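Local structure of tryparedoxin II (1I5G) at residues V106-I109 with P110-V113; K95-E98 with F99-G103; G114-A117 with D118-N121; D79-K83 with M84-A88. The protein probably carries reducing equivalents from trypanothione to target proteins as a thioredoxin-like redox protein, and binds the trypanothione relative glutathionylspermidine. The protein carries 1 engineered substitution. All blocks are in the same frame, centred on the assembly; numbering follows the deposited sequence.

Interaction 1: V106-I109 with P110-V113; sequences VKSI and PTLV. With TS5 (glutathionylspermidine), chain C.
The cis-proline loop of the thioredoxin fold leads from V106 into strand 111-116, and T111 ties it back on itself: its OG1 donates to S108 O at 2.6 Å. The donor is tilted 34° from the S108 carbonyl plane. Threonine suits the first strand position because its branched CB fits an extended backbone while its hydroxyl can reach back to the loop; a first torsion of -68° sets OG1 beside its own N and opposite its carbonyl carbon, facing S108. The buried V106 lies next to it: V106 CG1 passes alongside T111, running the opposite way, 3.9 Å from T111 OG1. A water accepts from K107 N and donates to T111 OG1 over 3.2 Å, adding a second link between loop and strand.

The peptide bond before P110 is cis, and the I109 main chain pairs with glutathionylspermidine much as one extended chain pairs with another. I109 N donates to ligand O2 at 2.7 Å, with 160° at the hydrogen, and ligand N2 returns a bond to I109 O at 2.9 Å. The apolar I109 side chain is buried, packing on C40 and W70. A second water accepts from S108 OG at 2.7 Å and donates both to P110 O and to ligand OE1, while R128 supplies another hydrogen bond to the ligand. Because the two direct bonds of this loop come from backbone atoms, the loop probably recognises the peptide-like part of the ligand in part by its amide groups, in a shape that T111 helps to fix.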
loop_
_atom_site.group_PDB
_atom_site.type_symbol
_atom_site.label_atom_id
_atom_site.label_comp_id
_atom_site.label_asym_id
_atom_site.label_seq_id
_atom_site.Cartn_x
_atom_site.Cartn_y
_atom_site.Cartn_z
ATOM N N VAL A 106 -1.043 -4.224 12.254
ATOM C CA VAL A 106 -0.508 -2.873 12.162
ATOM C C VAL A 106 -0.895 -2.102 13.404
ATOM O O VAL A 106 -2.079 -1.897 13.688
ATOM C CB VAL A 106 -1.073 -2.159 10.931
ATOM C CG1 VAL A 106 -0.502 -0.758 10.824
ATOM C CG2 VAL A 106 -0.769 -2.927 9.666
ATOM N N LYS A 107 0.113 -1.683 14.154
ATOM C CA LYS A 107 -0.152 -0.946 15.391
ATOM C C LYS A 107 0.257 0.514 15.304
ATOM O O LYS A 107 -0.196 1.357 16.077
ATOM C CB LYS A 107 0.526 -1.581 16.605
ATOM C CG LYS A 107 0.273 -3.091 16.729
ATOM C CD LYS A 107 -1.125 -3.401 17.240
ATOM C CE LYS A 107 -1.311 -4.899 17.509
ATOM N NZ LYS A 107 -2.670 -5.134 18.076
ATOM N N SER A 108 1.127 0.822 14.354
ATOM C CA SER A 108 1.655 2.134 14.105
ATOM C C SER A 108 1.777 2.449 12.628
ATOM O O SER A 108 1.783 1.518 11.832
ATOM C CB SER A 108 2.991 2.401 14.798
ATOM O OG SER A 108 3.983 1.571 14.239
ATOM N N ILE A 109 1.878 3.709 12.259
ATOM C CA ILE A 109 2.106 4.213 10.916
ATOM C C ILE A 109 3.311 5.145 10.939
ATOM O O ILE A 109 3.556 5.792 11.955
ATOM C CB ILE A 109 0.864 4.872 10.318
ATOM C CG1 ILE A 109 0.339 6.033 11.167
ATOM C CG2 ILE A 109 -0.223 3.812 10.106
ATOM C CD1 ILE A 109 -0.714 6.856 10.425
ATOM N N PRO A 110 4.069 5.235 9.851
ATOM C CA PRO A 110 3.841 4.470 8.617
ATOM C C PRO A 110 4.301 3.029 8.704
ATOM O O PRO A 110 5.327 2.732 9.345
ATOM C CB PRO A 110 4.748 5.180 7.613
ATOM C CG PRO A 110 5.849 5.760 8.460
ATOM C CD PRO A 110 5.231 6.142 9.778
ATOM N N THR A 111 3.536 2.153 8.045
ATOM C CA THR A 111 3.836 0.714 7.976
ATOM C C THR A 111 3.606 0.274 6.540
ATOM O O THR A 111 2.658 0.684 5.878
ATOM C CB THR A 111 2.954 -0.159 8.916
ATOM O OG1 THR A 111 3.270 0.107 10.287
ATOM C CG2 THR A 111 3.213 -1.642 8.782
ATOM N N LEU A 112 4.471 -0.594 6.030
ATOM C CA LEU A 112 4.437 -1.064 4.651
ATOM C C LEU A 112 4.640 -2.558 4.621
ATOM O O LEU A 112 5.720 -3.057 4.978
ATOM C CB LEU A 112 5.508 -0.318 3.842
ATOM C CG LEU A 112 5.446 -0.420 2.321
ATOM C CD1 LEU A 112 4.215 0.187 1.748
ATOM C CD2 LEU A 112 6.701 0.288 1.798
ATOM N N VAL A 113 3.609 -3.283 4.220
ATOM C CA VAL A 113 3.589 -4.746 4.269
ATOM C C VAL A 113 3.465 -5.299 2.860
ATOM O O VAL A 113 2.502 -5.000 2.137
ATOM C CB VAL A 113 2.421 -5.250 5.127
ATOM C CG1 VAL A 113 2.332 -6.766 5.116
ATOM C CG2 VAL A 113 2.595 -4.723 6.569
HETATM N N1 TS5 C . 8.758 6.632 15.085
HETATM C CA1 TS5 C . 7.816 5.600 14.592
HETATM C C1 TS5 C . 7.905 5.483 13.094
HETATM O OE1 TS5 C . 7.478 4.451 12.527
HETATM O OE2 TS5 C . 8.396 6.442 12.447
HETATM C CB1 TS5 C . 6.352 5.868 14.947
HETATM C CG1 TS5 C . 5.758 7.031 14.162
HETATM C CD1 TS5 C . 4.573 7.511 14.953
HETATM O O1 TS5 C . 4.651 8.207 16.058
HETATM N N2 TS5 C . 3.353 7.243 14.495
HETATM C CA2 TS5 C . 2.131 7.364 15.229
HETATM C C2 TS5 C . 1.312 6.099 15.351
HETATM O O2 TS5 C . 1.149 5.254 14.320
HETATM C CB2 TS5 C . 1.246 8.353 14.468
HETATM S SG2 TS5 C . 2.064 9.861 13.888
HETATM N N3 TS5 C . 0.775 6.030 16.583
HETATM C CA3 TS5 C . -0.225 5.013 16.833
HETATM C C3 TS5 C . 0.194 4.031 17.896
HETATM O O3 TS5 C . 1.465 3.709 17.907
HETATM N "N1'" TS5 C . -0.587 3.475 18.812
HETATM C "C1'" TS5 C . -0.207 2.241 19.454
HETATM C "C2'" TS5 C . -0.102 2.566 20.934
HETATM N "N2'" TS5 C . 0.325 1.556 23.173
HETATM C "C3'" TS5 C . 0.044 1.291 21.766
HETATM C "C4'" TS5 C . 0.495 0.366 23.997
HETATM C "C5'" TS5 C . 0.262 0.582 25.495
HETATM C "C6'" TS5 C . 0.266 -0.708 26.314
HETATM C "C7'" TS5 C . 0.655 -0.496 27.775
HETATM N "N3'" TS5 C . 0.612 -1.673 28.637
HETATM O O HOH W 1 2.910 -1.676 12.891
HETATM O O HOH W 2 5.233 2.788 12.158
#

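Interaction 2: K95-E98 with F99-G103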
loop_
_atom_site.group_PDB
_atom_site.type_symbol
_atom_site.label_atom_id
_atom_site.label_comp_id
_atom_site.label_asym_id
_atom_site.label_seq_id
_atom_site.Cartn_x
_atom_site.Cartn_y
_atom_site.Cartn_z
ATOM N N LYS A 95 -14.533 -0.331 6.922
ATOM C CA LYS A 95 -14.497 -1.699 7.414
ATOM C C LYS A 95 -13.309 -2.471 6.814
ATOM O O LYS A 95 -12.636 -3.250 7.490
ATOM C CB LYS A 95 -15.808 -2.447 7.112
ATOM C CG LYS A 95 -17.034 -2.101 7.960
ATOM C CD LYS A 95 -18.244 -2.993 7.648
ATOM C CE LYS A 95 -19.562 -2.380 8.128
ATOM N NZ LYS A 95 -20.814 -3.153 7.857
ATOM N N GLY A 96 -13.022 -2.264 5.536
ATOM C CA GLY A 96 -11.924 -2.948 4.853
ATOM C C GLY A 96 -10.567 -2.490 5.352
ATOM O O GLY A 96 -9.606 -3.251 5.468
ATOM N N MET A 97 -10.467 -1.198 5.678
ATOM C CA MET A 97 -9.268 -0.665 6.335
ATOM C C MET A 97 -9.044 -1.310 7.703
ATOM O O MET A 97 -7.928 -1.700 8.045
ATOM C CB MET A 97 -9.309 0.862 6.439
ATOM C CG MET A 97 -8.161 1.490 7.251
ATOM S SD MET A 97 -8.459 1.468 9.051
ATOM C CE MET A 97 -9.604 2.779 9.098
ATOM N N GLU A 98 -10.107 -1.461 8.485
ATOM C CA GLU A 98 -9.946 -2.059 9.821
ATOM C C GLU A 98 -9.577 -3.551 9.701
ATOM O O GLU A 98 -8.753 -4.063 10.462
ATOM C CB GLU A 98 -11.184 -1.899 10.688
ATOM C CG GLU A 98 -11.567 -0.463 10.981
ATOM C CD GLU A 98 -10.585 0.298 11.872
ATOM O OE1 GLU A 98 -9.715 -0.347 12.497
ATOM O OE2 GLU A 98 -10.712 1.549 11.930
ATOM N N PHE A 99 -10.160 -4.209 8.705
ATOM C CA PHE A 99 -9.873 -5.608 8.418
ATOM C C PHE A 99 -8.382 -5.826 8.143
ATOM O O PHE A 99 -7.697 -6.734 8.672
ATOM C CB PHE A 99 -10.740 -6.052 7.253
ATOM C CG PHE A 99 -10.589 -7.485 6.896
ATOM C CD1 PHE A 99 -11.379 -8.446 7.508
ATOM C CD2 PHE A 99 -9.678 -7.867 5.952
ATOM C CE1 PHE A 99 -11.254 -9.791 7.183
ATOM C CE2 PHE A 99 -9.549 -9.214 5.617
ATOM C CZ PHE A 99 -10.345 -10.172 6.248
ATOM N N LEU A 100 -7.802 -4.981 7.293
ATOM C CA LEU A 100 -6.380 -5.065 6.959
ATOM C C LEU A 100 -5.480 -4.634 8.107
ATOM O O LEU A 100 -4.415 -5.234 8.328
ATOM C CB LEU A 100 -6.054 -4.253 5.700
ATOM C CG LEU A 100 -6.674 -4.866 4.443
ATOM C CD1 LEU A 100 -6.615 -3.900 3.252
ATOM C CD2 LEU A 100 -6.063 -6.209 4.011
ATOM N N THR A 101 -5.902 -3.608 8.851
ATOM C CA THR A 101 -5.108 -3.213 10.016
ATOM C C THR A 101 -4.975 -4.388 10.973
ATOM O O THR A 101 -3.888 -4.650 11.463
ATOM C CB THR A 101 -5.797 -1.994 10.662
ATOM O OG1 THR A 101 -5.716 -0.881 9.744
ATOM C CG2 THR A 101 -5.145 -1.616 11.989
ATOM N N THR A 102 -6.071 -5.086 11.237
ATOM C CA THR A 102 -5.984 -6.229 12.131
ATOM C C THR A 102 -5.204 -7.381 11.518
ATOM O O THR A 102 -4.338 -8.016 12.142
ATOM C CB THR A 102 -7.411 -6.661 12.407
ATOM O OG1 THR A 102 -8.019 -5.605 13.149
ATOM C CG2 THR A 102 -7.463 -7.902 13.346
ATOM N N GLY A 103 -5.483 -7.656 10.257
ATOM C CA GLY A 103 -4.886 -8.804 9.605
ATOM C C GLY A 103 -3.382 -8.763 9.465
ATOM O O GLY A 103 -2.711 -9.801 9.444
HETATM O O HOH W 3 -8.682 -2.767 13.197
#
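T101 grips M97 O twice, through its backbone N and through OG1, each at 2.9 Å. The two donors reach the oxygen from opposite faces of its carbonyl plane, OG1 standing 39° out of it. With chi1 at -66°, the hydroxyl lies beside its own N and drops back onto the preceding helical turn, a habit that lets threonine satisfy its polar group inside a helix. The M97 side chain runs alongside in the same direction, SD 3.7 Å from T101 OG1, its chain folding back at chi2 and again at chi3.

One residue further round, E98 and T102 meet through water: the water accepts from T102 OG1 at 2.9 Å and donates to E98 OE1 at 2.7 Å. The glutamate curls at chi2 (-68°) to bring its carboxylate round to that water, and both polar residues suit the exposed side of the helix. On the buried side L100 leans over the preceding turn, CG 3.5 Å from G96 O, while its N donates to that same oxygen at 3.1 Å.

In the second shell, W70 NE1 also hydrogen-bonds T101 OG1, which fixes the rotation of the hydroxyl, and D93 OD1 takes the N-H of G96 near the helix start. Helix 94-103 packs on the sheet through M97 and L100, which touch I68 of strand 63-69, and through L100 and T101, which meet F35 of strand 30-36, while F99 rests on P8 of the N-terminal region.

Interaction 3: G114-A117 with D118-N121; sequences GVEA and DSGN
E116 pairs with the returning chain through both its backbone atoms, its N donating to N121 O at 2.9 Å and its O accepting from G120 N at 2.8 Å, the latter donor nearly in line with the carbonyl bond. Between them the loop runs through three right-handed helical conformations, A117, D118 and S119, and then one left-handed, G120, whose phi of 80° would press a side chain against the preceding carbonyl oxygen and so calls for glycine.

The S119 hydroxyl ties the two sides of the bend together. Its OG donates to E116 OE1 at 2.6 Å, meeting that oxygen from above the carboxylate plane, 48° out of it, and also accepts from N121 N at 3.0 Å, which closes an ST turn. Setting OG between the backbone N and the carbonyl carbon, at a chi1 of 64°, serves both partners, while the extended E116 chain reaches across the loop to the hydroxyl.

The two backbone bonds of E116 fit a 4:6 beta hairpin, the connection between strand 111-116 and edge strand 122-124 of the thioredoxin-like sheet. On its buried side V115 CG1 lies against the returning backbone, 3.3 Å from N121 O and 3.6 Å from G120 C, and V115 CA makes a C-H...O contact to that same N121 oxygen. V115 and the small A117 are buried and both touch L3. D118, at the exposed corner, turns its OD1 to G28 N beside the neighbouring strand 30-36.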
loop_
_atom_site.group_PDB
_atom_site.type_symbol
_atom_site.label_atom_id
_atom_site.label_comp_id
_atom_site.label_asym_id
_atom_site.label_seq_id
_atom_site.Cartn_x
_atom_site.Cartn_y
_atom_site.Cartn_z
ATOM N N GLY A 114 4.417 -6.107 2.434
ATOM C CA GLY A 114 4.414 -6.708 1.125
ATOM C C GLY A 114 3.874 -8.105 1.155
ATOM O O GLY A 114 4.227 -8.953 2.016
ATOM N N VAL A 115 3.003 -8.377 0.198
ATOM C CA VAL A 115 2.322 -9.648 0.024
ATOM C C VAL A 115 2.441 -10.155 -1.401
ATOM O O VAL A 115 2.435 -9.368 -2.347
ATOM C CB VAL A 115 0.848 -9.455 0.367
ATOM C CG1 VAL A 115 0.084 -10.711 0.209
ATOM C CG2 VAL A 115 0.664 -8.851 1.768
ATOM N N GLU A 116 2.584 -11.457 -1.610
ATOM C CA GLU A 116 2.568 -12.039 -2.945
ATOM C C GLU A 116 1.105 -12.123 -3.378
ATOM O O GLU A 116 0.276 -12.777 -2.747
ATOM C CB GLU A 116 3.180 -13.449 -2.919
ATOM C CG GLU A 116 3.258 -14.120 -4.280
ATOM C CD GLU A 116 3.651 -15.574 -4.311
ATOM O OE1 GLU A 116 3.645 -16.248 -3.280
ATOM O OE2 GLU A 116 3.953 -16.025 -5.435
ATOM N N ALA A 117 0.738 -11.482 -4.487
ATOM C CA ALA A 117 -0.651 -11.423 -4.947
ATOM C C ALA A 117 -1.203 -12.817 -5.211
ATOM O O ALA A 117 -2.336 -13.058 -4.838
ATOM C CB ALA A 117 -0.775 -10.570 -6.193
ATOM N N ASP A 118 -0.433 -13.700 -5.818
ATOM C CA ASP A 118 -1.030 -14.943 -6.310
ATOM C C ASP A 118 -1.314 -15.907 -5.174
ATOM O O ASP A 118 -2.269 -16.662 -5.268
ATOM C CB ASP A 118 -0.140 -15.566 -7.379
ATOM C CG ASP A 118 -0.148 -14.792 -8.682
ATOM O OD1 ASP A 118 -0.931 -13.836 -8.826
ATOM O OD2 ASP A 118 0.642 -15.147 -9.577
ATOM N N SER A 119 -0.524 -15.923 -4.104
ATOM C CA SER A 119 -0.745 -16.816 -2.971
ATOM C C SER A 119 -1.446 -16.127 -1.824
ATOM O O SER A 119 -2.119 -16.784 -1.027
ATOM C CB SER A 119 0.587 -17.345 -2.469
ATOM O OG SER A 119 1.390 -16.277 -1.965
ATOM N N GLY A 120 -1.306 -14.815 -1.704
ATOM C CA GLY A 120 -1.767 -14.084 -0.548
ATOM C C GLY A 120 -0.805 -14.192 0.607
ATOM O O GLY A 120 -1.148 -13.771 1.706
ATOM N N ASN A 121 0.377 -14.736 0.409
ATOM C CA ASN A 121 1.326 -14.907 1.499
ATOM C C ASN A 121 2.016 -13.591 1.816
ATOM O O ASN A 121 2.515 -12.864 0.924
ATOM C CB ASN A 121 2.399 -15.936 1.196
ATOM C CG ASN A 121 1.901 -17.360 1.198
ATOM O OD1 ASN A 121 0.709 -17.613 1.119
ATOM N ND2 ASN A 121 2.870 -18.279 1.298
#

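Interaction 4: D79-K83 with M84-A88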
loop_
_atom_site.group_PDB
_atom_site.type_symbol
_atom_site.label_atom_id
_atom_site.label_comp_id
_atom_site.label_asym_id
_atom_site.label_seq_id
_atom_site.Cartn_x
_atom_site.Cartn_y
_atom_site.Cartn_z
ATOM N N ASP A 79 -7.091 14.723 -0.422
ATOM C CA ASP A 79 -5.909 15.547 -0.619
ATOM C C ASP A 79 -4.597 14.785 -0.476
ATOM O O ASP A 79 -3.640 15.045 -1.213
ATOM C CB ASP A 79 -5.924 16.707 0.397
ATOM C CG ASP A 79 -7.072 17.696 0.197
ATOM O OD1 ASP A 79 -7.670 17.721 -0.891
ATOM O OD2 ASP A 79 -7.374 18.445 1.150
ATOM N N TYR A 80 -4.517 13.834 0.455
ATOM C CA TYR A 80 -3.296 13.105 0.702
ATOM C C TYR A 80 -3.079 12.079 -0.411
ATOM O O TYR A 80 -1.989 11.979 -0.940
ATOM C CB TYR A 80 -3.478 12.410 2.058
ATOM C CG TYR A 80 -2.226 11.733 2.597
ATOM C CD1 TYR A 80 -0.969 12.319 2.483
ATOM C CD2 TYR A 80 -2.307 10.509 3.236
ATOM C CE1 TYR A 80 0.183 11.712 2.981
ATOM C CE2 TYR A 80 -1.160 9.896 3.735
ATOM C CZ TYR A 80 0.086 10.507 3.599
ATOM O OH TYR A 80 1.237 9.932 4.090
ATOM N N TYR A 81 -4.114 11.319 -0.769
ATOM C CA TYR A 81 -3.990 10.345 -1.842
ATOM C C TYR A 81 -3.691 11.021 -3.170
ATOM O O TYR A 81 -2.960 10.461 -3.965
ATOM C CB TYR A 81 -5.233 9.453 -1.931
ATOM C CG TYR A 81 -5.148 8.478 -3.077
ATOM C CD1 TYR A 81 -4.049 7.633 -3.254
ATOM C CD2 TYR A 81 -6.155 8.394 -4.026
ATOM C CE1 TYR A 81 -3.997 6.768 -4.339
ATOM C CE2 TYR A 81 -6.097 7.528 -5.104
ATOM C CZ TYR A 81 -5.005 6.707 -5.269
ATOM O OH TYR A 81 -4.981 5.863 -6.344
ATOM N N ALA A 82 -4.226 12.212 -3.424
ATOM C CA ALA A 82 -3.883 12.935 -4.654
ATOM C C ALA A 82 -2.394 13.201 -4.813
ATOM O O ALA A 82 -1.952 13.416 -5.957
ATOM C CB ALA A 82 -4.646 14.268 -4.702
ATOM N N LYS A 83 -1.578 13.171 -3.757
ATOM C CA LYS A 83 -0.120 13.342 -3.839
ATOM C C LYS A 83 0.572 12.073 -4.292
ATOM O O LYS A 83 1.770 12.105 -4.545
ATOM C CB LYS A 83 0.464 13.723 -2.480
ATOM C CG LYS A 83 -0.146 15.009 -1.933
ATOM C CD LYS A 83 0.303 15.443 -0.540
ATOM C CE LYS A 83 -0.254 16.811 -0.092
ATOM N NZ LYS A 83 0.276 17.158 1.277
ATOM N N MET A 84 -0.125 10.948 -4.389
ATOM C CA MET A 84 0.502 9.635 -4.599
ATOM C C MET A 84 0.228 9.061 -5.964
ATOM O O MET A 84 -0.866 9.275 -6.503
ATOM C CB MET A 84 -0.051 8.673 -3.542
ATOM C CG MET A 84 0.179 9.121 -2.125
ATOM S SD MET A 84 -0.702 8.067 -0.925
ATOM C CE MET A 84 -0.348 8.930 0.561
ATOM N N PRO A 85 1.192 8.339 -6.533
ATOM C CA PRO A 85 1.059 7.779 -7.876
ATOM C C PRO A 85 0.485 6.383 -7.985
ATOM O O PRO A 85 0.323 5.883 -9.099
ATOM C CB PRO A 85 2.520 7.820 -8.343
ATOM C CG PRO A 85 3.238 7.425 -7.076
ATOM C CD PRO A 85 2.524 8.099 -5.963
ATOM N N TRP A 86 0.186 5.755 -6.833
ATOM C CA TRP A 86 -0.157 4.334 -6.777
ATOM C C TRP A 86 -1.635 4.102 -6.516
ATOM O O TRP A 86 -2.431 4.984 -6.830
ATOM C CB TRP A 86 0.762 3.636 -5.768
ATOM C CG TRP A 86 0.836 4.335 -4.468
ATOM C CD1 TRP A 86 -0.180 4.578 -3.573
ATOM C CD2 TRP A 86 1.986 4.914 -3.882
ATOM N NE1 TRP A 86 0.269 5.268 -2.483
ATOM C CE2 TRP A 86 1.618 5.486 -2.642
ATOM C CE3 TRP A 86 3.333 5.010 -4.290
ATOM C CZ2 TRP A 86 2.537 6.145 -1.822
ATOM C CZ3 TRP A 86 4.228 5.641 -3.463
ATOM C CH2 TRP A 86 3.846 6.211 -2.275
ATOM N N LEU A 87 -2.054 2.970 -5.987
ATOM C CA LEU A 87 -3.443 2.605 -5.795
ATOM C C LEU A 87 -3.900 2.963 -4.383
ATOM O O LEU A 87 -3.083 3.263 -3.499
ATOM C CB LEU A 87 -3.626 1.103 -6.011
ATOM C CG LEU A 87 -3.140 0.577 -7.368
ATOM C CD1 LEU A 87 -3.480 -0.887 -7.521
ATOM C CD2 LEU A 87 -3.684 1.413 -8.564
ATOM N N ALA A 88 -5.208 2.920 -4.162
ATOM C CA ALA A 88 -5.718 3.052 -2.816
ATOM C C ALA A 88 -6.949 2.210 -2.633
ATOM O O ALA A 88 -7.787 2.032 -3.510
ATOM C CB ALA A 88 -6.041 4.501 -2.470
HETATM O O HOH W 4 -2.248 11.467 -8.273
#
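M84 is the wedge between two tyrosines at the tight side of this contact. Its CE sits 3.4 Å from the centroid of the Y80 ring, 13° off the normal, a CH-pi contact over the middle of the face; SD stands farther out above the same ring and meets the Y81 ring at its edge, 4.1 Å from CD1. Methionine suits the gap because its unbranched chain, extended beyond CG (chi2 172°), can reach between the rings, laying its terminal methyl on one and its polarisable sulfur at the edge of the other. The M84 CB, nearer the backbone, rests over one face of the W86 indole toward its rim, beside P85 CD.

The Y81 ring is held twice more: A88 CB lies over its centre, 3.7 Å from the centroid, and OH donates to W86 O at 2.7 Å, in the carbonyl plane and on a lone pair. A small residue at 88 allows that close approach to the ring face. These contacts join the end of helix 74-81 to strand 87-88, the second half of a beta-alpha-beta unit that starts with strand 63-69, the parallel neighbour of 87-88. The buried Y80 hydroxyl is satisfied by S36 and T47.

A type I turn from Y81 to M84 makes the transition out of the helix, M84 N donating to Y81 O at 2.9 Å from well above that carbonyl plane. The looser, solvent side lies at the corner of this turn, where the exposed A82 and K83 contribute little packing; K83 sends its extended chain away from M84, and a water lies 3.0 Å from A82 O.

Interactions 1 and 4 are buried, whereas interactions 2 and 3 each have one face in the core and one at the surface. Interactions 1 and 3 share strand 111-116, one at the ligand end and the other at the hairpin end, their centres about 17 Å apart. Interaction 2 touches interaction 1 through a probable hydrogen bond from V106 N to T101 O, 3.0 Å long, where the helix hands over to the cis-proline loop. The chemistry follows position: backbone amides and waters at the ligand site, a threonine hydroxyl doubling a backbone bond in the helix, hydroxyl and carboxylate in the hairpin, and methionine-aromatic packing in interaction 4, on the other side of the chain's centre from interaction 3.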